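Local coordinates for protein aminotransferase (Psychrobacter arcticus 273-4, PDB 3IF2) that binds pyridoxal 5'-phosphate and probably catalyses amino-group transfer between amino acids and keto acids, perhaps as a valine–pyruvate transaminase, at residues T216-N221 with F367-F372; F187-D192 with M358-E363; N35-G40 with I415-A420; P253-S258 with N331-F336. All coordinates share one frame; numbering follows the deposited sequence. Where two conformers were deposited one is given.

Contact 1: residues T216-N221 with F367-F372. With PLP (pyridoxal-5'-phosphate), chain C.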
# COMPACT_ATOMS: atom_id res chain seq x y z
N THR A 216 -10.33 -8.97 19.90
CA THR A 216 -10.97 -7.82 19.32
C THR A 216 -10.44 -6.48 19.82
O THR A 216 -10.15 -6.32 21.01
CB THR A 216 -12.48 -7.88 19.58
OG1 THR A 216 -12.99 -9.10 19.05
CG2 THR A 216 -13.23 -6.70 18.93
N ASN A 217 -10.27 -5.56 18.86
CA ASN A 217 -10.01 -4.14 19.08
C ASN A 217 -11.46 -3.66 18.93
O ASN A 217 -12.06 -3.91 17.88
CB ASN A 217 -9.08 -3.57 17.98
CG ASN A 217 -8.83 -2.05 18.10
OD1 ASN A 217 -9.57 -1.35 18.76
ND2 ASN A 217 -7.79 -1.54 17.43
N PRO A 218 -11.99 -2.91 19.91
CA PRO A 218 -11.45 -2.29 21.12
C PRO A 218 -11.70 -2.99 22.45
O PRO A 218 -11.30 -2.45 23.47
CB PRO A 218 -12.30 -1.03 21.16
CG PRO A 218 -13.69 -1.57 20.87
CD PRO A 218 -13.46 -2.73 19.90
N THR A 219 -12.37 -4.14 22.44
CA THR A 219 -12.89 -4.74 23.66
C THR A 219 -11.95 -5.59 24.47
O THR A 219 -12.08 -5.65 25.69
CB THR A 219 -14.10 -5.62 23.34
OG1 THR A 219 -13.71 -6.61 22.39
CG2 THR A 219 -15.23 -4.78 22.77
N GLY A 220 -11.02 -6.25 23.79
CA GLY A 220 -10.17 -7.25 24.40
C GLY A 220 -10.87 -8.61 24.46
O GLY A 220 -10.32 -9.56 25.04
N ASN A 221 -12.04 -8.73 23.81
CA ASN A 221 -12.84 -9.95 23.81
C ASN A 221 -12.24 -11.00 22.89
O ASN A 221 -11.80 -10.68 21.78
CB ASN A 221 -14.28 -9.68 23.32
CG ASN A 221 -15.20 -10.89 23.50
OD1 ASN A 221 -15.29 -11.45 24.59
ND2 ASN A 221 -15.86 -11.31 22.44
N PHE A 367 -5.70 -3.17 24.83
CA PHE A 367 -6.65 -2.15 25.30
C PHE A 367 -7.51 -2.64 26.44
O PHE A 367 -7.74 -3.85 26.56
CB PHE A 367 -7.66 -1.79 24.19
CG PHE A 367 -7.04 -1.50 22.87
CD1 PHE A 367 -6.43 -0.27 22.62
CD2 PHE A 367 -7.06 -2.46 21.85
CE1 PHE A 367 -5.83 0.00 21.37
CE2 PHE A 367 -6.47 -2.19 20.59
CZ PHE A 367 -5.86 -0.96 20.36
N LEU A 368 -7.96 -1.70 27.28
CA LEU A 368 -9.04 -1.96 28.26
C LEU A 368 -10.30 -1.19 27.74
O LEU A 368 -10.22 -0.03 27.27
CB LEU A 368 -8.66 -1.58 29.70
CG LEU A 368 -7.71 -2.55 30.44
CD1 LEU A 368 -7.30 -1.97 31.76
CD2 LEU A 368 -8.32 -3.92 30.65
N TRP A 369 -11.45 -1.86 27.80
CA TRP A 369 -12.74 -1.33 27.36
C TRP A 369 -13.57 -1.10 28.62
O TRP A 369 -13.96 -2.06 29.28
CB TRP A 369 -13.38 -2.34 26.42
CG TRP A 369 -14.70 -2.00 25.81
CD1 TRP A 369 -15.91 -2.57 26.08
CD2 TRP A 369 -14.94 -1.04 24.78
NE1 TRP A 369 -16.88 -2.03 25.30
CE2 TRP A 369 -16.32 -1.08 24.49
CE3 TRP A 369 -14.12 -0.14 24.07
CZ2 TRP A 369 -16.90 -0.26 23.52
CZ3 TRP A 369 -14.71 0.68 23.11
CH2 TRP A 369 -16.09 0.61 22.84
N LEU A 370 -13.78 0.19 28.94
CA LEU A 370 -14.45 0.63 30.16
C LEU A 370 -15.89 1.02 29.86
O LEU A 370 -16.12 1.76 28.91
CB LEU A 370 -13.72 1.85 30.76
CG LEU A 370 -12.39 1.65 31.53
CD1 LEU A 370 -11.46 0.69 30.85
CD2 LEU A 370 -11.70 2.99 31.75
N TRP A 371 -16.84 0.50 30.67
CA TRP A 371 -18.29 0.79 30.56
C TRP A 371 -18.80 1.51 31.82
O TRP A 371 -18.84 0.92 32.90
CB TRP A 371 -19.05 -0.52 30.30
CG TRP A 371 -20.57 -0.44 30.29
CD1 TRP A 371 -21.35 0.64 29.95
CD2 TRP A 371 -21.48 -1.52 30.52
NE1 TRP A 371 -22.69 0.32 30.03
CE2 TRP A 371 -22.80 -1.00 30.36
CE3 TRP A 371 -21.32 -2.87 30.86
CZ2 TRP A 371 -23.95 -1.80 30.54
CZ3 TRP A 371 -22.47 -3.67 31.04
CH2 TRP A 371 -23.77 -3.12 30.88
N PHE A 372 -19.17 2.78 31.66
CA PHE A 372 -19.72 3.62 32.72
C PHE A 372 -21.24 3.49 32.66
O PHE A 372 -21.87 4.19 31.86
CB PHE A 372 -19.29 5.08 32.52
CG PHE A 372 -17.80 5.27 32.40
CD1 PHE A 372 -16.98 5.09 33.51
CD2 PHE A 372 -17.22 5.64 31.20
CE1 PHE A 372 -15.59 5.27 33.41
CE2 PHE A 372 -15.84 5.82 31.09
CZ PHE A 372 -15.03 5.63 32.19
N1 PLP C . -6.72 -5.59 13.12
C2 PLP C . -6.95 -5.04 14.36
C2A PLP C . -7.90 -5.75 15.27
C3 PLP C . -6.28 -3.85 14.74
O3 PLP C . -6.48 -3.27 15.97
C4 PLP C . -5.40 -3.22 13.83
C4A PLP C . -4.93 -1.81 14.18
O4A PLP C . -3.74 -1.49 14.10
C5 PLP C . -5.19 -3.81 12.54
C6 PLP C . -5.87 -5.00 12.23
C5A PLP C . -4.29 -3.19 11.46
O4P PLP C . -2.93 -3.57 11.56
P PLP C . -1.91 -3.28 10.36
O1P PLP C . -2.40 -2.63 9.09
O2P PLP C . -1.44 -4.66 10.04
O3P PLP C . -0.85 -2.43 10.94
O HOH W 1 -11.01 -4.80 28.37
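Phe367 brings its ring obliquely up to the side-chain amide of Asn217, with CE2 3.4 Å from Asn217 CG and the two planes 34° apart. The amide nitrogen points to the cofactor: Asn217 ND2 donates a nearly straight bond (170°) to O3 of PLP, 2.6 Å away, while Arg416 holds the amide oxygen, so the amide's rotation is fixed from both ends. Two residues on, Trp369 swings its indole under the turn, CG standing anti to the backbone N (chi1 -178°). One indole face takes both neighbours: Pro218 CG sits 3.7 Å from the centroid of the six-membered ring, and Thr219 CG2 4.0 Å from that of the five-membered ring, two CH-pi contacts. Tyr189 OH bonds the indole NE1. An alanine in place of Trp369 would probably open a gap beneath Pro218 and Thr219 and leave that hydroxyl without its indole mate. A water joins the backbones, donating to Thr219 O and accepting from Trp369 N. Within the turn, Thr219 OG1 accepts from Asn221 N, an ST turn, and the peptide before Pro218 is cis. An asparagine followed by a cis-proline, holding O3 of the cofactor, is characteristic of the PLP site of fold-type I aminotransferases.

Contact 2: residues F187-D192 with M358-E363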
# COMPACT_ATOMS: atom_id res chain seq x y z
N PHE A 187 -17.29 -7.93 32.59
CA PHE A 187 -18.28 -8.48 31.66
C PHE A 187 -17.64 -9.00 30.37
O PHE A 187 -16.48 -8.71 30.08
CB PHE A 187 -19.36 -7.43 31.35
CG PHE A 187 -18.87 -6.21 30.59
CD1 PHE A 187 -18.15 -5.21 31.23
CD2 PHE A 187 -19.21 -6.03 29.25
CE1 PHE A 187 -17.72 -4.07 30.54
CE2 PHE A 187 -18.79 -4.89 28.55
CZ PHE A 187 -18.04 -3.92 29.19
N LYS A 188 -18.41 -9.80 29.64
CA LYS A 188 -17.98 -10.39 28.38
C LYS A 188 -19.11 -10.32 27.38
O LYS A 188 -20.22 -10.79 27.66
CB LYS A 188 -17.59 -11.87 28.58
CG LYS A 188 -16.75 -12.50 27.40
CD LYS A 188 -16.83 -14.04 27.35
CE LYS A 188 -15.83 -14.71 26.41
NZ LYS A 188 -15.63 -14.10 25.05
N TYR A 189 -18.83 -9.73 26.22
CA TYR A 189 -19.77 -9.70 25.10
C TYR A 189 -19.83 -11.12 24.53
O TYR A 189 -18.80 -11.81 24.50
CB TYR A 189 -19.31 -8.74 23.99
CG TYR A 189 -19.31 -7.27 24.34
CD1 TYR A 189 -20.50 -6.63 24.71
CD2 TYR A 189 -18.16 -6.48 24.22
CE1 TYR A 189 -20.52 -5.25 25.01
CE2 TYR A 189 -18.17 -5.10 24.52
CZ TYR A 189 -19.37 -4.51 24.90
OH TYR A 189 -19.38 -3.18 25.20
N ARG A 190 -21.04 -11.54 24.11
CA ARG A 190 -21.26 -12.87 23.50
C ARG A 190 -22.17 -12.79 22.27
O ARG A 190 -23.06 -11.94 22.19
CB ARG A 190 -21.72 -13.92 24.54
CG ARG A 190 -20.54 -14.43 25.42
CD ARG A 190 -20.76 -15.83 26.05
NE ARG A 190 -21.62 -15.83 27.24
CZ ARG A 190 -21.17 -15.79 28.49
NH1 ARG A 190 -19.86 -15.73 28.74
NH2 ARG A 190 -22.03 -15.80 29.49
N VAL A 191 -21.92 -13.68 21.31
CA VAL A 191 -22.65 -13.68 20.04
C VAL A 191 -24.12 -14.07 20.22
O VAL A 191 -24.43 -15.10 20.82
CB VAL A 191 -21.98 -14.60 18.96
CG1 VAL A 191 -22.78 -14.57 17.66
CG2 VAL A 191 -20.55 -14.17 18.69
N ASP A 192 -25.00 -13.21 19.69
CA ASP A 192 -26.45 -13.42 19.71
C ASP A 192 -26.76 -14.19 18.42
O ASP A 192 -27.01 -13.59 17.37
CB ASP A 192 -27.18 -12.07 19.79
CG ASP A 192 -28.71 -12.20 19.82
OD1 ASP A 192 -29.26 -13.32 19.91
OD2 ASP A 192 -29.35 -11.13 19.78
N MSE A 358 -17.75 -0.80 34.85
CA MSE A 358 -17.60 -2.19 34.46
C MSE A 358 -16.40 -2.16 33.50
O MSE A 358 -16.21 -1.18 32.77
CB MSE A 358 -18.85 -2.72 33.76
CG MSE A 358 -20.12 -2.67 34.57
SE MSE A 358 -20.16 -3.99 35.99
CE MSE A 358 -20.48 -5.60 34.95
N ILE A 359 -15.57 -3.21 33.54
CA ILE A 359 -14.40 -3.37 32.69
C ILE A 359 -14.61 -4.66 31.91
O ILE A 359 -15.01 -5.65 32.49
CB ILE A 359 -13.11 -3.44 33.53
CG1 ILE A 359 -12.90 -2.12 34.29
CG2 ILE A 359 -11.87 -3.74 32.66
CD1 ILE A 359 -11.72 -2.12 35.24
N HIS A 360 -14.37 -4.68 30.60
CA HIS A 360 -14.53 -5.91 29.84
C HIS A 360 -13.40 -6.83 30.28
O HIS A 360 -12.29 -6.34 30.52
CB HIS A 360 -14.48 -5.66 28.34
CG HIS A 360 -14.90 -6.84 27.51
ND1 HIS A 360 -14.11 -7.94 27.34
CD2 HIS A 360 -16.02 -7.06 26.78
CE1 HIS A 360 -14.72 -8.81 26.56
NE2 HIS A 360 -15.88 -8.30 26.20
N LYS A 361 -13.69 -8.13 30.44
CA LYS A 361 -12.66 -9.10 30.82
C LYS A 361 -11.55 -9.00 29.76
O LYS A 361 -11.82 -9.24 28.59
CB LYS A 361 -13.20 -10.55 31.00
CG LYS A 361 -12.10 -11.65 30.97
CD LYS A 361 -12.44 -13.09 31.44
CE LYS A 361 -11.65 -13.44 32.70
NZ LYS A 361 -11.77 -14.84 33.18
N PRO A 362 -10.30 -8.65 30.18
CA PRO A 362 -9.21 -8.49 29.22
C PRO A 362 -8.65 -9.82 28.79
O PRO A 362 -7.75 -10.32 29.42
CB PRO A 362 -8.19 -7.64 29.99
CG PRO A 362 -8.39 -8.06 31.42
CD PRO A 362 -9.81 -8.53 31.57
N GLU A 363 -9.22 -10.41 27.76
CA GLU A 363 -8.78 -11.72 27.24
C GLU A 363 -7.71 -11.61 26.14
O GLU A 363 -7.24 -12.66 25.64
CB GLU A 363 -9.97 -12.51 26.66
CG GLU A 363 -11.13 -12.66 27.61
CD GLU A 363 -12.22 -13.56 27.08
OE1 GLU A 363 -12.91 -13.20 26.09
OE2 GLU A 363 -12.41 -14.64 27.67
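The Phe187 ring carries His360 CA over one face, 4.0 Å from the ring centroid, and the imidazole of the same histidine turns its edge toward that face, a T-shaped pair with planes at 68°. Met358 CB comes up obliquely to Phe187 CD1. On the imidazole itself, the carbonyl oxygen of Phe187 lies over the centre of one face, 3.5 Å above the plane of the His360 ring. Tyr189 completes an aromatic cluster: its CD2 approaches His360 CD2 to 3.4 Å, the two rings oblique to each other, and Phe187 CE2 lies over a face of the tyrosine ring. CG of His360 is anti to its backbone N (chi1 -169°), which sends the imidazole across to Tyr189. There Tyr189 N gives a straight but long bond, 3.3 Å, to His360 NE2, arriving well out of the ring plane; ND1 meanwhile donates to Lys361 O, and the two bonds together fix the ring's rotation. Lys188 NZ makes a salt bridge with Glu363 OE1 at 3.0 Å, on the syn lone pair. Asn221 and the backbone of Val222 also hold these buried charges, Asn221 OD1 and Val222 O accepting from the amine and Val222 N donating to the carboxylate. The backbones join in parallel, with Phe187 N bonded to Ile359 O and Lys361 N to Phe187 O at 2.9 Å, the latter in the carbonyl plane. These two bonds flank His360, which makes Phe187 and His360 a parallel bridge joining strands 183-190 and 357-360 within the mixed six-stranded sheet.

Contact 3: residues N35-G40 with I415-A420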
# COMPACT_ATOMS: atom_id res chain seq x y z
N ASN A 35 -1.44 12.96 28.02
CA ASN A 35 -1.52 11.59 28.52
C ASN A 35 -2.17 10.86 27.36
O ASN A 35 -3.39 10.85 27.24
CB ASN A 35 -2.37 11.49 29.80
CG ASN A 35 -1.83 12.32 30.96
OD1 ASN A 35 -0.63 12.58 31.06
ND2 ASN A 35 -2.72 12.73 31.85
N MSE A 36 -1.36 10.26 26.49
CA MSE A 36 -1.84 9.62 25.26
C MSE A 36 -2.25 8.15 25.49
O MSE A 36 -1.42 7.25 25.43
CB MSE A 36 -0.77 9.76 24.15
CG MSE A 36 -1.06 9.06 22.79
SE MSE A 36 -2.86 9.43 22.08
CE MSE A 36 -2.62 8.52 20.37
N LEU A 37 -3.54 7.94 25.77
CA LEU A 37 -4.15 6.59 25.95
C LEU A 37 -5.10 6.21 24.81
O LEU A 37 -5.79 5.20 24.91
CB LEU A 37 -4.90 6.53 27.30
CG LEU A 37 -4.08 6.79 28.55
CD1 LEU A 37 -4.99 6.77 29.79
CD2 LEU A 37 -2.93 5.77 28.66
N GLY A 38 -5.13 7.01 23.73
CA GLY A 38 -6.00 6.79 22.56
C GLY A 38 -5.44 6.10 21.32
O GLY A 38 -6.21 5.74 20.40
N GLY A 39 -4.13 5.91 21.26
CA GLY A 39 -3.49 5.29 20.08
C GLY A 39 -3.61 3.78 20.02
O GLY A 39 -4.09 3.14 20.97
N GLY A 40 -3.17 3.23 18.88
CA GLY A 40 -3.12 1.80 18.60
C GLY A 40 -1.71 1.30 18.32
O GLY A 40 -1.54 0.16 17.86
N ILE A 415 -15.55 3.61 26.73
CA ILE A 415 -14.31 4.18 26.18
C ILE A 415 -13.26 3.08 25.96
O ILE A 415 -13.28 2.06 26.67
CB ILE A 415 -13.73 5.39 27.01
CG1 ILE A 415 -13.12 4.96 28.36
CG2 ILE A 415 -14.80 6.51 27.19
CD1 ILE A 415 -12.60 6.16 29.19
N ARG A 416 -12.40 3.26 24.95
CA ARG A 416 -11.24 2.38 24.73
C ARG A 416 -10.01 3.12 25.29
O ARG A 416 -9.84 4.34 25.03
CB ARG A 416 -11.02 2.05 23.25
CG ARG A 416 -10.03 0.93 23.02
CD ARG A 416 -9.60 0.86 21.57
NE ARG A 416 -8.75 1.98 21.18
CZ ARG A 416 -8.31 2.20 19.94
NH1 ARG A 416 -8.61 1.39 18.92
NH2 ARG A 416 -7.53 3.25 19.72
N MSE A 417 -9.19 2.39 26.04
CA MSE A 417 -7.97 2.91 26.69
C MSE A 417 -6.79 2.02 26.33
O MSE A 417 -6.89 0.81 26.49
CB MSE A 417 -8.16 2.88 28.20
CG MSE A 417 -7.03 3.52 28.99
SE MSE A 417 -7.34 3.42 30.89
CE MSE A 417 -7.19 1.51 31.02
N SER A 418 -5.69 2.59 25.86
CA SER A 418 -4.52 1.79 25.51
C SER A 418 -3.68 1.44 26.75
O SER A 418 -3.27 2.33 27.50
CB SER A 418 -3.62 2.49 24.49
OG SER A 418 -2.49 1.65 24.19
N ILE A 419 -3.46 0.14 26.97
CA ILE A 419 -2.55 -0.32 28.04
C ILE A 419 -1.11 -0.56 27.51
O ILE A 419 -0.30 -1.09 28.24
CB ILE A 419 -3.14 -1.47 28.94
CG1 ILE A 419 -3.54 -2.74 28.16
CG2 ILE A 419 -4.33 -0.90 29.75
CD1 ILE A 419 -2.39 -3.48 27.50
N ALA A 420 -0.82 -0.19 26.25
CA ALA A 420 0.54 -0.21 25.69
C ALA A 420 1.37 0.99 26.19
O ALA A 420 2.59 0.95 26.10
CB ALA A 420 0.51 -0.19 24.17
O HOH W 2 -6.75 3.61 22.92
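Next to the PLP pocket, a run of three glycines meets Arg416, whose guanidinium also bonds Asn217 of the cofactor site; in aminotransferases of this fold an arginine placed like this commonly receives the substrate carboxylate, and Arg416 is probably its counterpart. Its NH2 makes a weak bond to Gly38 O, 2.9 Å away, with the carbonyl oxygen near the guanidinium plane. NE donates to a water 3.1 Å off, and that water in turn gives a hydrogen to Leu37 O. The bend at chi3 (70°) brings NH2 to the glycine carbonyls. Leu37 O is gripped a second time by Ser418 N at 2.8 Å, a backbone bond tying the loop after strand 35-36 to the last residue of strand 414-418. Ser418 CB rests 3.6 Å from Gly39 O, and its OG, anti to the backbone N, accepts from Ala420 N to form an ST turn. An alanine at Ser418 would probably leave Ala420 N without this acceptor and the turn after the strand less firmly set. Alongside, Leu37 CD1 packs on Met417 CG at 3.9 Å, the two side chains running the same way. Leu37 also reaches Thr425 and Leu426 of helix 423-441, and Met417 touches Ile430 of that helix and Leu348 of helix 324-351, while strand 414-418 lies in its sheet between 367-372 and 394-395.

Contact 4: residues P253-S258 with N331-F336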
# COMPACT_ATOMS: atom_id res chain seq x y z
N PRO A 253 1.27 -12.02 17.43
CA PRO A 253 1.99 -11.82 18.68
C PRO A 253 1.46 -12.61 19.87
O PRO A 253 2.02 -12.48 20.95
CB PRO A 253 1.86 -10.31 18.91
CG PRO A 253 0.51 -9.99 18.38
CD PRO A 253 0.25 -10.98 17.24
N ASN A 254 0.40 -13.40 19.68
CA ASN A 254 -0.18 -14.30 20.70
C ASN A 254 -0.54 -13.56 21.97
O ASN A 254 -0.23 -14.02 23.06
CB ASN A 254 0.81 -15.46 20.97
CG ASN A 254 0.20 -16.64 21.77
OD1 ASN A 254 -0.94 -17.08 21.53
ND2 ASN A 254 0.98 -17.17 22.71
N ILE A 255 -1.16 -12.38 21.81
CA ILE A 255 -1.58 -11.56 22.96
C ILE A 255 -3.01 -12.02 23.33
O ILE A 255 -3.97 -11.28 23.15
CB ILE A 255 -1.50 -10.03 22.65
CG1 ILE A 255 -0.12 -9.63 22.12
CG2 ILE A 255 -1.86 -9.21 23.91
CD1 ILE A 255 -0.01 -8.21 21.61
N ILE A 256 -3.12 -13.28 23.76
CA ILE A 256 -4.36 -13.95 24.16
C ILE A 256 -4.12 -14.57 25.52
O ILE A 256 -3.20 -15.34 25.67
CB ILE A 256 -4.76 -15.10 23.20
CG1 ILE A 256 -5.20 -14.55 21.86
CG2 ILE A 256 -5.93 -15.91 23.77
CD1 ILE A 256 -5.87 -15.60 20.93
N TYR A 257 -4.97 -14.23 26.50
CA TYR A 257 -4.81 -14.74 27.86
C TYR A 257 -5.87 -15.78 28.26
O TYR A 257 -5.91 -16.15 29.42
CB TYR A 257 -4.80 -13.60 28.88
CG TYR A 257 -4.15 -12.29 28.47
CD1 TYR A 257 -2.87 -12.22 27.86
CD2 TYR A 257 -4.80 -11.07 28.78
CE1 TYR A 257 -2.30 -10.95 27.52
CE2 TYR A 257 -4.26 -9.83 28.46
CZ TYR A 257 -3.03 -9.76 27.84
OH TYR A 257 -2.59 -8.49 27.57
N SER A 258 -6.70 -16.25 27.32
CA SER A 258 -7.71 -17.29 27.58
C SER A 258 -7.61 -18.41 26.55
O SER A 258 -7.08 -18.21 25.46
CB SER A 258 -9.12 -16.68 27.62
OG SER A 258 -9.52 -16.20 26.35
N ASN A 331 7.26 -15.33 25.35
CA ASN A 331 8.11 -14.95 26.50
C ASN A 331 8.17 -13.46 26.82
O ASN A 331 8.33 -13.11 27.99
CB ASN A 331 9.56 -15.46 26.31
CG ASN A 331 9.65 -16.99 26.17
OD1 ASN A 331 8.73 -17.71 26.56
ND2 ASN A 331 10.76 -17.47 25.63
N GLU A 332 8.03 -12.59 25.80
CA GLU A 332 8.21 -11.16 25.98
C GLU A 332 6.95 -10.35 25.74
O GLU A 332 6.51 -9.63 26.64
CB GLU A 332 9.34 -10.66 25.07
CG GLU A 332 10.65 -11.47 25.09
CD GLU A 332 11.37 -11.51 26.45
OE1 GLU A 332 11.18 -10.61 27.30
OE2 GLU A 332 12.17 -12.47 26.64
N ILE A 333 6.32 -10.51 24.57
CA ILE A 333 5.15 -9.70 24.21
C ILE A 333 3.91 -10.01 25.09
O ILE A 333 3.40 -9.12 25.76
CB ILE A 333 4.78 -9.82 22.73
CG1 ILE A 333 5.95 -9.40 21.82
CG2 ILE A 333 3.54 -8.94 22.41
CD1 ILE A 333 5.70 -9.65 20.36
N LYS A 334 3.47 -11.27 25.08
CA LYS A 334 2.27 -11.71 25.86
C LYS A 334 2.34 -11.34 27.34
O LYS A 334 1.40 -10.73 27.85
CB LYS A 334 1.97 -13.20 25.64
CG LYS A 334 0.82 -13.87 26.45
CD LYS A 334 0.69 -15.34 25.94
CE LYS A 334 -0.23 -16.29 26.72
NZ LYS A 334 -0.47 -17.62 25.98
N PRO A 335 3.47 -11.64 28.02
CA PRO A 335 3.56 -11.24 29.43
C PRO A 335 3.62 -9.72 29.65
O PRO A 335 3.03 -9.24 30.63
CB PRO A 335 4.86 -11.93 29.90
CG PRO A 335 5.02 -13.10 28.96
CD PRO A 335 4.64 -12.47 27.66
N PHE A 336 4.31 -8.97 28.79
CA PHE A 336 4.38 -7.51 28.91
C PHE A 336 2.97 -6.93 29.02
O PHE A 336 2.69 -6.23 30.00
CB PHE A 336 5.11 -6.86 27.73
CG PHE A 336 5.16 -5.37 27.82
CD1 PHE A 336 6.18 -4.74 28.49
CD2 PHE A 336 4.13 -4.60 27.27
CE1 PHE A 336 6.21 -3.34 28.62
CE2 PHE A 336 4.15 -3.20 27.40
CZ PHE A 336 5.19 -2.58 28.09
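This is a van der Waals contact between the loop that follows strand 242-245 and the long helix 324-351, partly buried, with an aliphatic patch at one end and a lysine lying along the loop backbone at the other. In the patch, Ile333 CG2 is the meeting point: Ile255 CD1 comes to 3.7 Å, the two isoleucines crossing at about a right angle, and Pro253 CB to 4.1 Å. Ile333 CG2 stands anti to its backbone N, and this branch makes the closer approach to the loop. The loop bends sharply here, Ile255 forming the centre of an inverse gamma turn and Pro253 following a cis peptide. Pro253 and Ile255 also come within about 4 Å, side chain to side chain, of Lys276 and Tyr248, respectively, of the PLP site of this fold-type I enzyme. Lys334 is fully extended (chi1 176°) and runs past the carbonyls, CD 3.3 Å from Asn254 O and CE 3.3 Å from Ile256 O. Its amine ends 3.6 Å from both Ile256 O and Asn254 ND2. Nearer the helix the Tyr257 ring comes in obliquely, CE1 3.7 Å from Lys334 O, and Tyr337 of the same helix touches both Tyr257 and Ile255.

Overall arrangement
Contacts 1, 2 and 3 all reach one mixed sheet, in which strand 367-372 lies between 357-360 and 414-418. Contact 1 touches PLP directly and joins the other two: Asn221 OD1 meets Lys188 NZ of contact 2 at 2.7 Å, and Asn217 OD1 meets Arg416 NH1 of contact 3 at 2.9 Å. Contacts 2 and 3 themselves do not touch, their centres about 18 Å apart. Contact 4 stands off from contact 1, nearest atoms about 7 Å apart, but is tied to contact 2 where Tyr257 N bonds Glu363 O at 2.9 Å. Around the cofactor, CA of Gly40 lies about 6 Å from the nearest atom of PLP, and the Pro253 side chain about 10 Å, nearest atoms.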